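Local coordinates for MHC class I protein (Ginglymostoma cirratum, PDB 6LUP) that probably presents peptides at the cell surface to T cells, holding a bound peptide in the groove of its membrane-distal platform, as MHC class I molecules do, at residues 152-155 against 156-160; 161-164 against 165-169; 24-28 against 29-33; 55-58 against 59-62; 33-37 against 38-42. All blocks are in the same frame, centred on the assembly; numbering follows the deposited sequence.

All five contacts are local ones in the peptide-binding platform, and none is wholly buried. Interactions 1 and 2 follow each other on helix 148-172, interaction 4 opens helix 55-82, and interactions 3 and 5 share V33 on strand 30-36 of the floor. Interactions 1 and 2 turn Y157, W165 and Y169 to the peptide, the K155-E159 pair lying outside; interaction 4 brings charged R60 and E61 against Y57 and the peptide. Interaction 3, nearest the chain centre, rests on a bulge and CH-pi packing; interaction 5 relies on an aspartate, a lysine and a water. Interactions 2, 3 and 4 converge where Y169 meets F32 and Y57, while T62 of interaction 4 bonds M42 N in interaction 5.

Interaction 1 of 5, residues 152-155 against 156-160; sequences QGTK and GYLEG
K155 swings CG anti to its own N (chi1 -174°), whereas E159 carries CG anti to its carbonyl carbon (chi1 -71°), and the two chains converge one turn apart on helix 148-172, an i to i+4 ion pair of the class I alpha2 helix. The lysine runs extended as far as CE and then bends at chi4. The E159 side chain crosses this chain at a slant, with K155 CE 3.5 Å from E159 OE2. The charges meet loosely: K155 NZ to E159 OE2 is a long salt bridge of 3.6 Å, and K125 is a second, weak partner of that oxygen.

Beneath the pair, E159 N donates to K155 O at 3.0 Å. On another face of the helix L158 N bonds T154 O, nearly straight at 170°, and L158 CG rests on the same oxygen. T154 OG1 bonds F150 O a turn earlier. The Y157 ring leads away from the preceding turn toward the groove, where its OH bonds the backbone of the bound peptide. Y157 also starts a wider pi-type turn, 157-160. At the root of the Y157 side chain, CB sits 3.5 Å from T154 O, which lies at the edge of the ring.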
# COMPACT_ATOMS: atom_id res chain seq x y z
N GLN A 152 -8.55 -3.52 -27.71
CA GLN A 152 -8.96 -2.14 -27.93
C GLN A 152 -9.80 -1.62 -26.77
O GLN A 152 -9.68 -0.46 -26.38
CB GLN A 152 -9.70 -2.00 -29.26
CG GLN A 152 -8.79 -2.01 -30.48
CD GLN A 152 -7.71 -0.95 -30.43
OE1 GLN A 152 -7.99 0.25 -30.34
NE2 GLN A 152 -6.45 -1.38 -30.48
N GLY A 153 -10.63 -2.50 -26.22
CA GLY A 153 -11.45 -2.18 -25.04
C GLY A 153 -10.60 -1.80 -23.84
O GLY A 153 -10.79 -0.74 -23.25
N THR A 154 -9.66 -2.68 -23.50
CA THR A 154 -8.71 -2.44 -22.41
C THR A 154 -7.96 -1.12 -22.63
O THR A 154 -7.80 -0.32 -21.70
CB THR A 154 -7.71 -3.60 -22.29
OG1 THR A 154 -8.43 -4.82 -22.08
CG2 THR A 154 -6.73 -3.38 -21.15
N LYS A 155 -7.52 -0.89 -23.86
CA LYS A 155 -6.81 0.32 -24.23
C LYS A 155 -7.72 1.54 -24.06
O LYS A 155 -7.28 2.58 -23.58
CB LYS A 155 -6.31 0.23 -25.67
CG LYS A 155 -5.44 1.39 -26.12
CD LYS A 155 -5.36 1.42 -27.64
CE LYS A 155 -4.42 2.49 -28.16
NZ LYS A 155 -3.01 2.03 -28.19
N GLY A 156 -8.98 1.39 -24.45
CA GLY A 156 -9.98 2.44 -24.28
C GLY A 156 -10.21 2.78 -22.82
O GLY A 156 -10.41 3.94 -22.47
N TYR A 157 -10.16 1.77 -21.95
CA TYR A 157 -10.28 2.01 -20.52
C TYR A 157 -9.08 2.79 -19.97
O TYR A 157 -9.25 3.83 -19.33
CB TYR A 157 -10.46 0.71 -19.73
CG TYR A 157 -10.33 0.92 -18.24
CD1 TYR A 157 -11.40 1.40 -17.49
CD2 TYR A 157 -9.12 0.67 -17.58
CE1 TYR A 157 -11.28 1.60 -16.13
CE2 TYR A 157 -9.00 0.87 -16.22
CZ TYR A 157 -10.08 1.34 -15.50
OH TYR A 157 -9.96 1.54 -14.14
N LEU A 158 -7.88 2.28 -20.24
CA LEU A 158 -6.66 2.87 -19.70
C LEU A 158 -6.44 4.31 -20.17
O LEU A 158 -6.05 5.17 -19.38
CB LEU A 158 -5.44 2.01 -20.05
CG LEU A 158 -5.35 0.59 -19.46
CD1 LEU A 158 -4.08 -0.09 -19.95
CD2 LEU A 158 -5.41 0.58 -17.94
N GLU A 159 -6.72 4.57 -21.45
CA GLU A 159 -6.48 5.88 -22.05
C GLU A 159 -7.67 6.83 -21.94
O GLU A 159 -7.49 8.04 -21.89
CB GLU A 159 -6.09 5.74 -23.52
CG GLU A 159 -4.70 5.16 -23.75
CD GLU A 159 -4.39 4.95 -25.22
OE1 GLU A 159 -5.26 5.24 -26.07
OE2 GLU A 159 -3.27 4.48 -25.53
N GLY A 160 -8.88 6.28 -21.91
CA GLY A 160 -10.09 7.11 -21.94
C GLY A 160 -10.88 7.11 -20.64
O GLY A 160 -10.93 8.12 -19.93

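Interaction 2 of 5, residues 161-164 against 165-169; sequences ICIE and WLQKY
These turns of helix 148-172 belong to the alpha2 wall of the peptide groove, with W165 and I161 as their groove-side pair. Their side chains lie side by side and point the same way, I161 CG2 touching W165 CD1 at 3.9 Å. The indole is set with CG anti to the carbonyl carbon (chi1 -75°), which brings its CD1 edge up to the preceding turn: I161 O lies in the ring plane, 3.2 Å from W165 CD1. The same oxygen takes W165 N at 3.1 Å in an almost straight bond of 172°.

Round the helix, L166 N bonds C162 O and Q167 N bonds I163 O, each at 3.0 Å. L166 CB leans on C162 O at 3.4 Å, its leucine side chain packing on L5 and V27 of the floor. Q167 crosses I163 more loosely, its NE2 4.2 Å from I163 CG2. One turn beyond W165, Y169 presents a ring face to W165 O and sends its OH to Y57 and the peptide backbone. W165 also meets an aromatic side chain of the bound peptide, and C162 is tied to C98 by a disulfide. A helix clamped to the sheet by a disulfide, with aromatic residues turned to the peptide, is typical of the class I alpha2 domain.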
# COMPACT_ATOMS: atom_id res chain seq x y z
N ILE A 161 -11.49 5.97 -20.34
CA ILE A 161 -12.39 5.85 -19.20
C ILE A 161 -11.68 6.19 -17.89
O ILE A 161 -12.17 7.00 -17.10
CB ILE A 161 -13.04 4.45 -19.15
CG1 ILE A 161 -14.04 4.29 -20.30
CG2 ILE A 161 -13.74 4.23 -17.82
CD1 ILE A 161 -14.28 2.86 -20.73
N CYS A 162 -10.51 5.59 -17.69
CA CYS A 162 -9.74 5.75 -16.45
C CYS A 162 -9.36 7.21 -16.21
O CYS A 162 -9.58 7.74 -15.12
CB CYS A 162 -8.50 4.85 -16.50
SG CYS A 162 -7.47 4.83 -15.02
N ILE A 163 -8.81 7.85 -17.23
CA ILE A 163 -8.44 9.26 -17.17
C ILE A 163 -9.64 10.15 -16.84
O ILE A 163 -9.57 11.00 -15.96
CB ILE A 163 -7.78 9.72 -18.50
CG1 ILE A 163 -6.40 9.05 -18.70
CG2 ILE A 163 -7.71 11.24 -18.59
CD1 ILE A 163 -5.33 9.43 -17.70
N GLU A 164 -10.75 9.92 -17.54
CA GLU A 164 -11.96 10.72 -17.37
C GLU A 164 -12.52 10.70 -15.94
O GLU A 164 -12.82 11.75 -15.38
CB GLU A 164 -13.03 10.28 -18.38
CG GLU A 164 -14.32 11.09 -18.32
CD GLU A 164 -15.40 10.59 -19.27
OE1 GLU A 164 -16.41 11.32 -19.44
OE2 GLU A 164 -15.26 9.48 -19.84
N TRP A 165 -12.64 9.51 -15.36
CA TRP A 165 -13.11 9.35 -13.98
C TRP A 165 -12.11 9.86 -12.95
O TRP A 165 -12.50 10.43 -11.93
CB TRP A 165 -13.50 7.90 -13.70
CG TRP A 165 -14.81 7.54 -14.32
CD1 TRP A 165 -15.02 7.15 -15.62
CD2 TRP A 165 -16.09 7.57 -13.70
NE1 TRP A 165 -16.36 6.93 -15.83
CE2 TRP A 165 -17.05 7.19 -14.67
CE3 TRP A 165 -16.54 7.89 -12.40
CZ2 TRP A 165 -18.42 7.10 -14.39
CZ3 TRP A 165 -17.90 7.81 -12.13
CH2 TRP A 165 -18.83 7.41 -13.12
N LEU A 166 -10.82 9.68 -13.23
CA LEU A 166 -9.78 10.26 -12.37
C LEU A 166 -9.99 11.77 -12.25
O LEU A 166 -9.91 12.32 -11.16
CB LEU A 166 -8.37 9.93 -12.88
CG LEU A 166 -7.19 10.57 -12.13
CD1 LEU A 166 -7.17 10.21 -10.64
CD2 LEU A 166 -5.86 10.23 -12.77
N GLN A 167 -10.28 12.41 -13.38
CA GLN A 167 -10.54 13.85 -13.40
C GLN A 167 -11.78 14.25 -12.60
O GLN A 167 -11.80 15.32 -11.98
CB GLN A 167 -10.63 14.36 -14.84
CG GLN A 167 -9.27 14.71 -15.42
CD GLN A 167 -9.27 14.82 -16.92
OE1 GLN A 167 -10.27 14.54 -17.59
NE2 GLN A 167 -8.14 15.25 -17.48
N LYS A 168 -12.78 13.38 -12.60
CA LYS A 168 -13.99 13.60 -11.81
C LYS A 168 -13.67 13.45 -10.33
O LYS A 168 -14.08 14.27 -9.51
CB LYS A 168 -15.08 12.61 -12.23
CG LYS A 168 -16.42 12.86 -11.55
CD LYS A 168 -17.33 11.65 -11.67
CE LYS A 168 -18.72 11.97 -11.13
NZ LYS A 168 -19.60 10.78 -11.18
N TYR A 169 -12.92 12.40 -10.00
CA TYR A 169 -12.50 12.15 -8.62
C TYR A 169 -11.69 13.31 -8.05
O TYR A 169 -11.91 13.72 -6.92
CB TYR A 169 -11.69 10.85 -8.53
CG TYR A 169 -12.46 9.59 -8.86
CD1 TYR A 169 -13.83 9.49 -8.60
CD2 TYR A 169 -11.81 8.48 -9.40
CE1 TYR A 169 -14.53 8.33 -8.90
CE2 TYR A 169 -12.50 7.31 -9.69
CZ TYR A 169 -13.86 7.24 -9.44
OH TYR A 169 -14.54 6.08 -9.74

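Interaction 3 of 5, residues 24-28 against 29-33; sequences VGYVD and DQQFV
Y26 and Q31 meet across the hairpin as a non-hydrogen-bonded pair, the glutamine chain passing obliquely over the tyrosine ring. Q31 CB lies above one face, offset toward the rim, 4.1 Å from the Y26 centroid in a CH-pi contact. D29 O sits at the edge of that ring. On the other face of the hairpin the F32 ring is sandwiched: V27 CG2 comes over one side, 4.0 Å from the F32 centroid, and V33 CG2 lies over the centre of the other. F32 CG occupies the crowded position between N and the carbonyl carbon (chi1 77°), which turns the ring back toward G25, with F32 CE1 3.4 Å from G25 C.

A classic beta bulge sets this up, F32 and V33 both facing G25. F32 N donates to G25 O at 2.8 Å. G25 N reaches V33 O at 3.1 Å, and Q31 NE2 grips the same oxygen at 3.0 Å from the opposite face of its plane; the amide also bonds an acidic side chain of the other protein chain. A type II' turn from V27 to Q30 closes the hairpin, Q30 N bonding V27 O at 2.9 Å.

D28 reaches back to H3 and S4 of the adjoining strand, and D29 bonds H205 N. Above the sheet, V27 and F32 pack against Y169 of helix 148-172, while F32 also touches Y57 of helix 55-82.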
# COMPACT_ATOMS: atom_id res chain seq x y z
N VAL A 24 -8.83 -3.29 -4.11
CA VAL A 24 -8.80 -1.94 -3.56
C VAL A 24 -8.57 -0.93 -4.67
O VAL A 24 -7.88 -1.22 -5.64
CB VAL A 24 -7.70 -1.78 -2.48
CG1 VAL A 24 -8.09 -2.51 -1.21
CG2 VAL A 24 -6.35 -2.27 -3.00
N GLY A 25 -9.16 0.25 -4.52
CA GLY A 25 -8.96 1.35 -5.47
C GLY A 25 -8.29 2.55 -4.84
O GLY A 25 -8.60 2.92 -3.70
N TYR A 26 -7.38 3.17 -5.59
CA TYR A 26 -6.63 4.33 -5.13
C TYR A 26 -6.71 5.49 -6.10
O TYR A 26 -6.55 5.32 -7.30
CB TYR A 26 -5.15 3.99 -4.97
CG TYR A 26 -4.80 3.16 -3.76
CD1 TYR A 26 -4.87 1.77 -3.80
CD2 TYR A 26 -4.37 3.77 -2.59
CE1 TYR A 26 -4.54 1.01 -2.69
CE2 TYR A 26 -4.03 3.02 -1.47
CZ TYR A 26 -4.12 1.64 -1.53
OH TYR A 26 -3.79 0.88 -0.43
N VAL A 27 -6.97 6.68 -5.56
CA VAL A 27 -6.65 7.92 -6.25
C VAL A 27 -5.36 8.42 -5.61
O VAL A 27 -5.30 8.66 -4.40
CB VAL A 27 -7.76 8.97 -6.09
CG1 VAL A 27 -7.34 10.27 -6.75
CG2 VAL A 27 -9.07 8.47 -6.68
N ASP A 28 -4.31 8.55 -6.42
CA ASP A 28 -2.97 8.86 -5.90
C ASP A 28 -2.61 7.85 -4.81
O ASP A 28 -2.67 6.64 -5.05
CB ASP A 28 -2.88 10.31 -5.39
CG ASP A 28 -3.08 11.34 -6.50
OD1 ASP A 28 -2.53 11.14 -7.61
OD2 ASP A 28 -3.78 12.35 -6.26
N ASP A 29 -2.28 8.33 -3.62
CA ASP A 29 -1.93 7.44 -2.50
C ASP A 29 -3.11 7.12 -1.59
O ASP A 29 -2.94 6.43 -0.58
CB ASP A 29 -0.81 8.05 -1.66
CG ASP A 29 0.56 7.80 -2.23
OD1 ASP A 29 0.68 7.17 -3.31
OD2 ASP A 29 1.53 8.24 -1.59
N GLN A 30 -4.29 7.63 -1.91
CA GLN A 30 -5.43 7.48 -1.02
C GLN A 30 -6.38 6.38 -1.49
O GLN A 30 -6.90 6.43 -2.61
CB GLN A 30 -6.16 8.82 -0.89
CG GLN A 30 -7.51 8.77 -0.18
CD GLN A 30 -8.13 10.14 -0.04
OE1 GLN A 30 -7.58 11.02 0.62
NE2 GLN A 30 -9.29 10.33 -0.65
N GLN A 31 -6.60 5.38 -0.63
CA GLN A 31 -7.57 4.34 -0.92
C GLN A 31 -8.98 4.91 -0.82
O GLN A 31 -9.30 5.60 0.15
CB GLN A 31 -7.43 3.15 0.03
CG GLN A 31 -8.06 1.89 -0.52
CD GLN A 31 -8.39 0.86 0.55
OE1 GLN A 31 -7.63 0.66 1.49
NE2 GLN A 31 -9.53 0.20 0.40
N PHE A 32 -9.82 4.64 -1.81
CA PHE A 32 -11.16 5.21 -1.82
C PHE A 32 -12.28 4.18 -1.94
O PHE A 32 -13.41 4.44 -1.55
CB PHE A 32 -11.29 6.33 -2.86
CG PHE A 32 -11.40 5.85 -4.29
CD1 PHE A 32 -10.31 5.30 -4.95
CD2 PHE A 32 -12.61 5.98 -4.98
CE1 PHE A 32 -10.42 4.86 -6.26
CE2 PHE A 32 -12.72 5.55 -6.30
CZ PHE A 32 -11.63 4.99 -6.94
N VAL A 33 -11.97 3.00 -2.49
CA VAL A 33 -12.94 1.91 -2.60
C VAL A 33 -12.34 0.57 -2.18
O VAL A 33 -11.12 0.40 -2.14
CB VAL A 33 -13.60 1.80 -4.00
CG1 VAL A 33 -14.54 2.97 -4.26
CG2 VAL A 33 -12.55 1.69 -5.11

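Interaction 4 of 5, residues 55-58 against 59-62; sequences PEYW and ERET
E61 lays its CG over one face of the Y57 ring, a CH-pi contact 3.8 Å from the centroid. The chain folds at chi2 (-52°) alongside the ring, and the carboxylate plane lies 27° from the ring plane. R60 approaches differently, its guanidinium nearly perpendicular to the ring, the planes 87° apart, with R60 NH2 3.1 Å from Y57 CD2. Within the first turn, Y57 CD1 sits over the centre of the W58 indole.

Among the charged groups, the arginine bends at chi3 and grips its neighbour side-on, R60 NE and NH2 both donating to E61 OE2, the former at 2.8 Å. That oxygen lies in the guanidinium plane, so the grip helps fix the guanidinium's rotation. The other oxygen, E61 OE1, bonds the backbone of the bound peptide and accepts from a water at 3.0 Å; the same water is 2.9 Å from Y57 OH. The carboxylate is thus held through both oxygens, and the arginine would probably help keep it ionised.

The backbone bonds are regular i to i+4 ones, E59 N to P55 O among them. W58 O is shared: T62 N and T62 OG1 reach it from opposite faces of its plane, the hydroxyl at 2.9 Å.

Here helix 55-82 begins its run along the alpha1 side of the groove. Y57 bonds Y169 of helix 148-172 across the platform and packs on F32, W58 rests on V33 of strand 30-36, and T62 OG1 holds M42 N.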
# COMPACT_ATOMS: atom_id res chain seq x y z
N PRO A 55 -26.46 5.83 -6.37
CA PRO A 55 -26.77 4.40 -6.43
C PRO A 55 -26.19 3.68 -7.65
O PRO A 55 -25.63 2.59 -7.51
CB PRO A 55 -28.30 4.38 -6.46
CG PRO A 55 -28.68 5.58 -5.67
CD PRO A 55 -27.65 6.62 -5.99
N GLU A 56 -26.30 4.30 -8.83
CA GLU A 56 -25.87 3.67 -10.08
C GLU A 56 -24.38 3.36 -10.10
O GLU A 56 -23.96 2.32 -10.61
CB GLU A 56 -26.27 4.53 -11.28
CG GLU A 56 -27.72 4.33 -11.69
CD GLU A 56 -28.12 5.11 -12.93
OE1 GLU A 56 -27.21 5.46 -13.73
OE2 GLU A 56 -29.34 5.37 -13.10
N TYR A 57 -23.59 4.27 -9.55
CA TYR A 57 -22.16 4.07 -9.44
C TYR A 57 -21.80 2.82 -8.63
O TYR A 57 -20.99 2.00 -9.08
CB TYR A 57 -21.49 5.30 -8.83
CG TYR A 57 -20.00 5.15 -8.64
CD1 TYR A 57 -19.48 4.53 -7.50
CD2 TYR A 57 -19.11 5.61 -9.60
CE1 TYR A 57 -18.12 4.38 -7.32
CE2 TYR A 57 -17.74 5.46 -9.44
CZ TYR A 57 -17.25 4.85 -8.30
OH TYR A 57 -15.90 4.70 -8.13
N TRP A 58 -22.40 2.68 -7.46
CA TRP A 58 -22.09 1.56 -6.58
C TRP A 58 -22.65 0.25 -7.11
O TRP A 58 -22.03 -0.80 -6.96
CB TRP A 58 -22.56 1.85 -5.16
CG TRP A 58 -21.89 3.07 -4.64
CD1 TRP A 58 -22.42 4.32 -4.51
CD2 TRP A 58 -20.52 3.17 -4.24
NE1 TRP A 58 -21.48 5.19 -4.04
CE2 TRP A 58 -20.30 4.51 -3.86
CE3 TRP A 58 -19.46 2.25 -4.14
CZ2 TRP A 58 -19.06 4.96 -3.39
CZ3 TRP A 58 -18.23 2.70 -3.68
CH2 TRP A 58 -18.04 4.05 -3.32
N GLU A 59 -23.82 0.33 -7.74
CA GLU A 59 -24.42 -0.83 -8.38
C GLU A 59 -23.52 -1.37 -9.48
O GLU A 59 -23.24 -2.57 -9.53
CB GLU A 59 -25.81 -0.47 -8.91
CG GLU A 59 -26.86 -0.37 -7.81
CD GLU A 59 -27.98 0.61 -8.12
OE1 GLU A 59 -28.68 1.01 -7.17
OE2 GLU A 59 -28.16 0.98 -9.31
N ARG A 60 -23.04 -0.48 -10.35
CA ARG A 60 -22.18 -0.90 -11.46
C ARG A 60 -20.81 -1.40 -10.99
O ARG A 60 -20.32 -2.42 -11.48
CB ARG A 60 -22.01 0.21 -12.49
CG ARG A 60 -21.12 -0.18 -13.66
CD ARG A 60 -20.44 1.02 -14.29
NE ARG A 60 -19.82 1.90 -13.29
CZ ARG A 60 -20.27 3.11 -12.96
NH1 ARG A 60 -21.36 3.61 -13.54
NH2 ARG A 60 -19.62 3.82 -12.04
N GLU A 61 -20.19 -0.67 -10.07
CA GLU A 61 -18.88 -1.07 -9.55
C GLU A 61 -18.93 -2.44 -8.87
O GLU A 61 -18.00 -3.24 -9.00
CB GLU A 61 -18.28 -0.01 -8.61
CG GLU A 61 -17.93 1.32 -9.27
CD GLU A 61 -17.07 1.16 -10.51
OE1 GLU A 61 -15.86 0.87 -10.37
OE2 GLU A 61 -17.61 1.34 -11.63
N THR A 62 -20.03 -2.71 -8.16
CA THR A 62 -20.24 -4.00 -7.51
C THR A 62 -20.33 -5.11 -8.56
O THR A 62 -19.68 -6.15 -8.44
CB THR A 62 -21.48 -3.97 -6.59
OG1 THR A 62 -21.22 -3.14 -5.45
CG2 THR A 62 -21.82 -5.36 -6.10
O HOH W 1 -14.55 2.16 -8.05

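Interaction 5 of 5, residues 33-37 against 38-42; sequences VQYDS and DRKEM
Segments 33-37 and 38-42 run 151° apart end to end, with D36 at the end of the strand, just before the bend, and Y35 and M42 paired by CA atoms 4.6 Å apart. K40 N closes the turn on D36 O. D36 tucks its carboxylate between its own N and carbonyl carbon (chi1 66°), which points it over the bend: OD1 accepts from R39 N at 2.9 Å in a straight bond (170°) and from D38 N on its anti lone pair. The other oxygen, D36 OD2, takes Q34 NE2 at 2.8 Å, also on an anti lone pair. K40 curls back, bent at chi4, and its NZ donates to S37 O at 2.7 Å. A water accepts from D36 N and probably donates to E41 O, linking the two arms.

Farther in, the M42 thioether lies across V33, M42 SD 3.7 Å from V33 CB and 4.0 Å from Y35 CB. The Y35 ring has M42 CA at its edge and reaches E69 of helix 55-82 through its OH.

Three donors thus hold the D36 carboxylate, an arrangement that would probably keep it charged despite D38 OD2 4.2 Å from its OD1, while M42 SD meets V33 and Y35 CB by apolar contact alone.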
# COMPACT_ATOMS: atom_id res chain seq x y z
N VAL A 33 -11.97 3.00 -2.49
CA VAL A 33 -12.94 1.91 -2.60
C VAL A 33 -12.34 0.57 -2.18
O VAL A 33 -11.12 0.40 -2.14
CB VAL A 33 -13.60 1.80 -4.00
CG1 VAL A 33 -14.54 2.97 -4.26
CG2 VAL A 33 -12.55 1.69 -5.11
N GLN A 34 -13.22 -0.38 -1.87
CA GLN A 34 -12.83 -1.72 -1.47
C GLN A 34 -13.93 -2.68 -1.89
O GLN A 34 -15.11 -2.33 -1.88
CB GLN A 34 -12.61 -1.79 0.05
CG GLN A 34 -12.06 -3.12 0.58
CD GLN A 34 -13.12 -4.16 0.89
OE1 GLN A 34 -14.32 -3.87 0.94
NE2 GLN A 34 -12.68 -5.40 1.10
N TYR A 35 -13.51 -3.89 -2.25
CA TYR A 35 -14.42 -5.00 -2.49
C TYR A 35 -13.78 -6.29 -1.97
O TYR A 35 -12.56 -6.46 -2.08
CB TYR A 35 -14.70 -5.11 -3.98
CG TYR A 35 -15.60 -6.26 -4.38
CD1 TYR A 35 -15.09 -7.55 -4.52
CD2 TYR A 35 -16.94 -6.06 -4.66
CE1 TYR A 35 -15.90 -8.61 -4.89
CE2 TYR A 35 -17.76 -7.11 -5.04
CZ TYR A 35 -17.23 -8.38 -5.16
OH TYR A 35 -18.03 -9.43 -5.53
N ASP A 36 -14.59 -7.17 -1.39
CA ASP A 36 -14.12 -8.53 -1.08
C ASP A 36 -15.19 -9.60 -1.30
O ASP A 36 -16.38 -9.30 -1.38
CB ASP A 36 -13.52 -8.63 0.34
CG ASP A 36 -14.54 -8.41 1.43
OD1 ASP A 36 -15.42 -9.27 1.62
OD2 ASP A 36 -14.45 -7.37 2.12
N SER A 37 -14.74 -10.85 -1.39
CA SER A 37 -15.59 -12.00 -1.71
C SER A 37 -16.51 -12.46 -0.58
O SER A 37 -17.32 -13.37 -0.77
CB SER A 37 -14.73 -13.17 -2.20
OG SER A 37 -13.61 -13.35 -1.35
N ASP A 38 -16.38 -11.85 0.60
CA ASP A 38 -17.31 -12.11 1.70
C ASP A 38 -18.53 -11.19 1.61
O ASP A 38 -19.67 -11.67 1.56
CB ASP A 38 -16.61 -11.96 3.06
CG ASP A 38 -15.50 -12.98 3.27
OD1 ASP A 38 -15.60 -14.11 2.75
OD2 ASP A 38 -14.51 -12.64 3.97
N ARG A 39 -18.30 -9.88 1.57
CA ARG A 39 -19.38 -8.91 1.50
C ARG A 39 -19.96 -8.80 0.08
O ARG A 39 -21.14 -8.49 -0.08
CB ARG A 39 -18.90 -7.54 1.97
CG ARG A 39 -20.03 -6.64 2.45
CD ARG A 39 -19.69 -5.17 2.28
NE ARG A 39 -20.88 -4.34 2.43
CZ ARG A 39 -21.10 -3.51 3.45
NH1 ARG A 39 -20.19 -3.38 4.42
NH2 ARG A 39 -22.21 -2.79 3.49
N LYS A 40 -19.11 -9.03 -0.92
CA LYS A 40 -19.49 -9.06 -2.34
C LYS A 40 -20.12 -7.75 -2.86
O LYS A 40 -20.96 -7.77 -3.76
CB LYS A 40 -20.41 -10.25 -2.64
CG LYS A 40 -19.82 -11.61 -2.29
CD LYS A 40 -20.66 -12.73 -2.91
CE LYS A 40 -20.49 -14.05 -2.16
NZ LYS A 40 -19.13 -14.63 -2.33
N GLU A 41 -19.68 -6.63 -2.30
CA GLU A 41 -20.12 -5.30 -2.74
C GLU A 41 -18.96 -4.33 -2.74
O GLU A 41 -18.07 -4.40 -1.88
CB GLU A 41 -21.22 -4.76 -1.83
CG GLU A 41 -22.55 -5.49 -1.93
CD GLU A 41 -23.57 -5.01 -0.91
OE1 GLU A 41 -23.17 -4.68 0.23
OE2 GLU A 41 -24.77 -4.97 -1.26
N MET A 42 -18.95 -3.42 -3.72
CA MET A 42 -17.96 -2.35 -3.73
C MET A 42 -18.41 -1.28 -2.74
O MET A 42 -19.54 -0.80 -2.81
CB MET A 42 -17.82 -1.76 -5.13
CG MET A 42 -16.76 -0.67 -5.21
SD MET A 42 -15.10 -1.35 -5.16
CE MET A 42 -14.66 -1.25 -6.90
O HOH W 2 -16.69 -5.82 0.12